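Local coordinates for protein fatty acyl CoA synthetase FADD13 (FATTY-ACYL-CoA SYNTHETASE) (Mycobacterium tuberculosis, PDB 3R44) that belongs to the ANL superfamily of AMP-binding enzymes, as a fatty-acyl-CoA synthetase with a large AMP-binding domain and a smaller C-terminal domain, at residues M75-G87 and L218-I230. Numbering follows the deposited sequence.
Sequences MPNSVEFCCLFYG and LPMFHVAALTTVI
Asn77 grips the backbone of 218-230 with both ends of its amide. Asn77 OD1 accepts from Met220 N at 2.8 Å, the donor somewhat out of the carbonyl plane, while Asn77 ND2 donates to Leu218 O at 2.9 Å along a fairly straight N-H (158°). Leu218 O lies close to the plane of the amide, so the two bonds together fix its rotation. Met220 touches Asn77, Phe81 and Cys82. Its CB stands over the centre of the Phe81 ring, a CH-pi contact 3.8 Å from the centroid, and SD adds an oblique Met-aromatic approach to the same ring. The Met220 chain runs extended beyond CG, past the Asn77 side chain, and brings CE to 3.7 Å from Cys82 SG. One turn on from Cys82, Phe85 receives Leu226 CD1 over one face, almost on the ring normal, with Leu226 CD2 near CE1; the Phe85 ring reaches it because CG lies anti to the backbone N (chi1 -176°). Helices 79-91 and 223-235 of the AMP-binding region meet nearly crosswise, the axes of their segments 79-87 and 223-230 at 77°, each following a strand of a different beta-sheet, 70-74 and 213-216. At the far end Ile230 CD1 sits 3.6 Å from Tyr86 CE1 and also meets Phe85. A water bridges Tyr86 OH and Val229 O, its oxygen 2.7 Å from Val229 O, to which it donates. Behind this first shell, Ser78 N-caps helix 79-91 by accepting from Phe81 N, and a type I turn from Pro219 to His222 presents Met220. Helix 18-28 packs on both Tyr86 and Ile230, and the Ile230 side chain is about 8 Å from a bound histidine; Leu173 and Phe174 of strand 172-178 touch Phe85 and Leu226 respectively.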
loop_
_atom_site.group_PDB
_atom_site.type_symbol
_atom_site.label_atom_id
_atom_site.label_comp_id
_atom_site.label_asym_id
_atom_site.label_seq_id
_atom_site.Cartn_x
_atom_site.Cartn_y
_atom_site.Cartn_z
ATOM N N MET A 75 -5.877 12.804 8.482
ATOM C CA MET A 75 -4.957 13.438 9.386
ATOM C C MET A 75 -3.532 12.919 9.219
ATOM O O MET A 75 -3.294 11.860 8.633
ATOM C CB MET A 75 -5.400 13.240 10.843
ATOM C CG MET A 75 -5.449 11.794 11.251
ATOM S SD MET A 75 -6.428 11.522 12.779
ATOM C CE MET A 75 -8.037 11.468 12.086
ATOM N N PRO A 76 -2.592 13.676 9.772
ATOM C CA PRO A 76 -1.213 13.267 9.740
ATOM C C PRO A 76 -0.960 12.097 10.632
ATOM O O PRO A 76 -1.756 11.781 11.545
ATOM C CB PRO A 76 -0.468 14.446 10.338
ATOM C CG PRO A 76 -1.409 15.247 11.000
ATOM C CD PRO A 76 -2.740 15.016 10.372
ATOM N N ASN A 77 0.158 11.452 10.393
ATOM C CA ASN A 77 0.567 10.368 11.298
ATOM C C ASN A 77 0.713 10.914 12.722
ATOM O O ASN A 77 1.330 11.981 12.956
ATOM C CB ASN A 77 1.920 9.816 10.849
ATOM C CG ASN A 77 1.805 8.912 9.665
ATOM O OD1 ASN A 77 0.840 8.993 8.888
ATOM N ND2 ASN A 77 2.794 8.054 9.493
ATOM N N SER A 78 0.192 10.160 13.676
ATOM C CA SER A 78 0.234 10.545 15.083
ATOM C C SER A 78 -0.243 9.357 15.896
ATOM O O SER A 78 -0.838 8.403 15.354
ATOM C CB SER A 78 -0.687 11.759 15.367
ATOM O OG SER A 78 -2.044 11.401 15.138
ATOM N N VAL A 79 0.043 9.391 17.178
ATOM C CA VAL A 79 -0.471 8.396 18.079
ATOM C C VAL A 79 -2.015 8.507 18.142
ATOM O O VAL A 79 -2.718 7.512 18.334
ATOM C CB VAL A 79 0.193 8.494 19.456
ATOM C CG1 VAL A 79 -0.337 9.724 20.228
ATOM C CG2 VAL A 79 0.023 7.174 20.257
ATOM N N GLU A 80 -2.578 9.698 17.961
ATOM C CA GLU A 80 -4.072 9.802 17.864
ATOM C C GLU A 80 -4.685 9.026 16.711
ATOM O O GLU A 80 -5.716 8.405 16.844
ATOM C CB GLU A 80 -4.522 11.247 17.748
ATOM C CG GLU A 80 -4.357 12.086 19.011
ATOM C CD GLU A 80 -2.925 12.623 19.254
ATOM O OE1 GLU A 80 -1.991 12.469 18.416
ATOM O OE2 GLU A 80 -2.726 13.192 20.335
ATOM N N PHE A 81 -4.054 9.089 15.558
ATOM C CA PHE A 81 -4.459 8.318 14.387
ATOM C C PHE A 81 -4.539 6.849 14.816
ATOM O O PHE A 81 -5.582 6.166 14.614
ATOM C CB PHE A 81 -3.448 8.519 13.258
ATOM C CG PHE A 81 -3.897 8.078 11.891
ATOM C CD1 PHE A 81 -3.722 8.941 10.806
ATOM C CD2 PHE A 81 -4.389 6.827 11.642
ATOM C CE1 PHE A 81 -4.108 8.598 9.515
ATOM C CE2 PHE A 81 -4.800 6.482 10.346
ATOM C CZ PHE A 81 -4.664 7.382 9.300
ATOM N N CYS A 82 -3.463 6.350 15.425
ATOM C CA CYS A 82 -3.416 4.907 15.797
ATOM C C CYS A 82 -4.526 4.593 16.844
ATOM O O CYS A 82 -5.208 3.578 16.772
ATOM C CB CYS A 82 -2.093 4.576 16.434
ATOM S SG CYS A 82 -0.725 4.710 15.299
ATOM N N CYS A 83 -4.656 5.481 17.817
ATOM C CA CYS A 83 -5.530 5.214 18.951
ATOM C C CYS A 83 -6.975 5.412 18.529
ATOM O O CYS A 83 -7.877 4.801 19.093
ATOM C CB CYS A 83 -5.155 6.036 20.154
ATOM S SG CYS A 83 -3.581 5.431 20.879
ATOM N N LEU A 84 -7.200 6.220 17.484
ATOM C CA LEU A 84 -8.584 6.349 16.921
ATOM C C LEU A 84 -8.992 5.074 16.229
ATOM O O LEU A 84 -10.163 4.622 16.326
ATOM C CB LEU A 84 -8.735 7.519 15.952
ATOM C CG LEU A 84 -8.945 8.818 16.726
ATOM C CD1 LEU A 84 -8.643 10.087 15.854
ATOM C CD2 LEU A 84 -10.335 8.937 17.393
ATOM N N PHE A 85 -8.040 4.518 15.504
ATOM C CA PHE A 85 -8.224 3.256 14.854
ATOM C C PHE A 85 -8.513 2.122 15.882
ATOM O O PHE A 85 -9.481 1.352 15.721
ATOM C CB PHE A 85 -7.003 2.894 13.999
ATOM C CG PHE A 85 -7.181 1.639 13.224
ATOM C CD1 PHE A 85 -7.812 1.651 11.958
ATOM C CD2 PHE A 85 -6.800 0.431 13.748
ATOM C CE1 PHE A 85 -7.990 0.458 11.209
ATOM C CE2 PHE A 85 -7.027 -0.785 13.016
ATOM C CZ PHE A 85 -7.609 -0.755 11.744
ATOM N N TYR A 86 -7.659 2.016 16.888
ATOM C CA TYR A 86 -7.863 1.067 17.965
ATOM C C TYR A 86 -9.163 1.291 18.752
ATOM O O TYR A 86 -9.833 0.321 19.132
ATOM C CB TYR A 86 -6.701 1.057 18.922
ATOM C CG TYR A 86 -5.475 0.328 18.414
ATOM C CD1 TYR A 86 -5.542 -1.038 18.084
ATOM C CD2 TYR A 86 -4.249 0.968 18.307
ATOM C CE1 TYR A 86 -4.368 -1.751 17.661
ATOM C CE2 TYR A 86 -3.121 0.286 17.898
ATOM C CZ TYR A 86 -3.195 -1.064 17.554
ATOM O OH TYR A 86 -2.097 -1.775 17.174
ATOM N N GLY A 87 -9.477 2.552 19.039
ATOM C CA GLY A 87 -10.686 2.926 19.730
ATOM C C GLY A 87 -11.902 2.499 18.936
ATOM O O GLY A 87 -12.832 1.867 19.453
ATOM N N LEU A 218 6.162 6.478 6.650
ATOM C CA LEU A 218 5.227 6.500 5.550
ATOM C C LEU A 218 3.818 6.738 6.132
ATOM O O LEU A 218 3.526 6.317 7.244
ATOM C CB LEU A 218 5.215 5.169 4.826
ATOM C CG LEU A 218 6.590 4.760 4.267
ATOM C CD1 LEU A 218 6.697 3.256 4.079
ATOM C CD2 LEU A 218 6.814 5.548 2.993
ATOM N N PRO A 219 2.909 7.276 5.322
ATOM C CA PRO A 219 1.597 7.643 5.888
ATOM C C PRO A 219 0.760 6.478 6.369
ATOM O O PRO A 219 0.688 5.415 5.735
ATOM C CB PRO A 219 0.896 8.344 4.721
ATOM C CG PRO A 219 2.057 8.895 3.903
ATOM C CD PRO A 219 3.099 7.816 3.972
ATOM N N MET A 220 0.030 6.713 7.451
ATOM C CA MET A 220 -0.756 5.662 8.046
ATOM C C MET A 220 -1.994 5.314 7.273
ATOM O O MET A 220 -2.635 4.286 7.565
ATOM C CB MET A 220 -1.075 5.990 9.485
ATOM C CG MET A 220 0.138 5.806 10.401
ATOM S SD MET A 220 -0.130 6.704 11.962
ATOM C CE MET A 220 1.465 6.383 12.783
ATOM N N PHE A 221 -2.363 6.125 6.291
ATOM C CA PHE A 221 -3.505 5.771 5.491
ATOM C C PHE A 221 -3.173 4.738 4.411
ATOM O O PHE A 221 -4.046 4.428 3.630
ATOM C CB PHE A 221 -4.215 7.000 4.887
ATOM C CG PHE A 221 -3.285 7.952 4.113
ATOM C CD1 PHE A 221 -2.771 7.596 2.861
ATOM C CD2 PHE A 221 -2.895 9.184 4.675
ATOM C CE1 PHE A 221 -1.854 8.430 2.181
ATOM C CE2 PHE A 221 -2.014 10.033 3.996
ATOM C CZ PHE A 221 -1.495 9.660 2.735
ATOM N N HIS A 222 -1.916 4.324 4.280
ATOM C CA HIS A 222 -1.515 3.288 3.328
ATOM C C HIS A 222 -1.759 1.977 4.074
ATOM O O HIS A 222 -1.433 1.867 5.246
ATOM C CB HIS A 222 -0.003 3.335 2.970
ATOM C CG HIS A 222 0.401 4.492 2.116
ATOM N ND1 HIS A 222 -0.221 4.788 0.921
ATOM C CD2 HIS A 222 1.391 5.410 2.263
ATOM C CE1 HIS A 222 0.334 5.867 0.391
ATOM N NE2 HIS A 222 1.303 6.274 1.191
ATOM N N VAL A 223 -2.307 0.987 3.385
ATOM C CA VAL A 223 -2.642 -0.272 4.030
ATOM C C VAL A 223 -1.469 -0.940 4.671
ATOM O O VAL A 223 -1.613 -1.523 5.765
ATOM C CB VAL A 223 -3.442 -1.210 3.068
ATOM C CG1 VAL A 223 -2.496 -1.860 2.003
ATOM C CG2 VAL A 223 -4.137 -2.246 3.862
ATOM N N ALA A 224 -0.284 -0.859 4.075
ATOM C CA ALA A 224 0.810 -1.536 4.678
ATOM C C ALA A 224 1.271 -0.854 5.951
ATOM O O ALA A 224 1.785 -1.529 6.841
ATOM C CB ALA A 224 1.979 -1.695 3.711
ATOM N N ALA A 225 1.065 0.452 6.074
ATOM C CA ALA A 225 1.482 1.142 7.274
ATOM C C ALA A 225 0.504 0.776 8.368
ATOM O O ALA A 225 0.876 0.591 9.525
ATOM C CB ALA A 225 1.540 2.673 7.060
ATOM N N LEU A 226 -0.784 0.641 8.031
ATOM C CA LEU A 226 -1.737 0.226 9.024
ATOM C C LEU A 226 -1.451 -1.178 9.565
ATOM O O LEU A 226 -1.492 -1.442 10.766
ATOM C CB LEU A 226 -3.146 0.264 8.392
ATOM C CG LEU A 226 -4.298 0.103 9.312
ATOM C CD1 LEU A 226 -3.972 0.891 10.601
ATOM C CD2 LEU A 226 -5.625 0.581 8.553
ATOM N N THR A 227 -1.201 -2.094 8.667
ATOM C CA THR A 227 -0.817 -3.456 9.050
ATOM C C THR A 227 0.441 -3.455 9.938
ATOM O O THR A 227 0.486 -4.202 10.927
ATOM C CB THR A 227 -0.704 -4.316 7.796
ATOM O OG1 THR A 227 -1.996 -4.346 7.166
ATOM C CG2 THR A 227 -0.246 -5.738 8.141
ATOM N N THR A 228 1.424 -2.574 9.650
ATOM C CA THR A 228 2.643 -2.406 10.467
ATOM C C THR A 228 2.313 -1.978 11.867
ATOM O O THR A 228 2.840 -2.501 12.827
ATOM C CB THR A 228 3.553 -1.340 9.891
ATOM O OG1 THR A 228 3.956 -1.752 8.601
ATOM C CG2 THR A 228 4.821 -1.048 10.740
ATOM N N VAL A 229 1.405 -1.041 12.008
ATOM C CA VAL A 229 0.998 -0.609 13.353
ATOM C C VAL A 229 0.409 -1.796 14.155
ATOM O O VAL A 229 0.709 -2.024 15.332
ATOM C CB VAL A 229 -0.007 0.544 13.235
ATOM C CG1 VAL A 229 -0.813 0.802 14.569
ATOM C CG2 VAL A 229 0.663 1.825 12.652
ATOM N N ILE A 230 -0.479 -2.552 13.523
ATOM C CA ILE A 230 -1.131 -3.695 14.157
ATOM C C ILE A 230 -0.151 -4.858 14.471
ATOM O O ILE A 230 -0.174 -5.439 15.555
ATOM C CB ILE A 230 -2.334 -4.241 13.288
ATOM C CG1 ILE A 230 -3.372 -3.132 13.008
ATOM C CG2 ILE A 230 -2.974 -5.473 13.965
ATOM C CD1 ILE A 230 -3.716 -2.364 14.191
HETATM O O HOH W 1 0.507 -0.456 17.550
#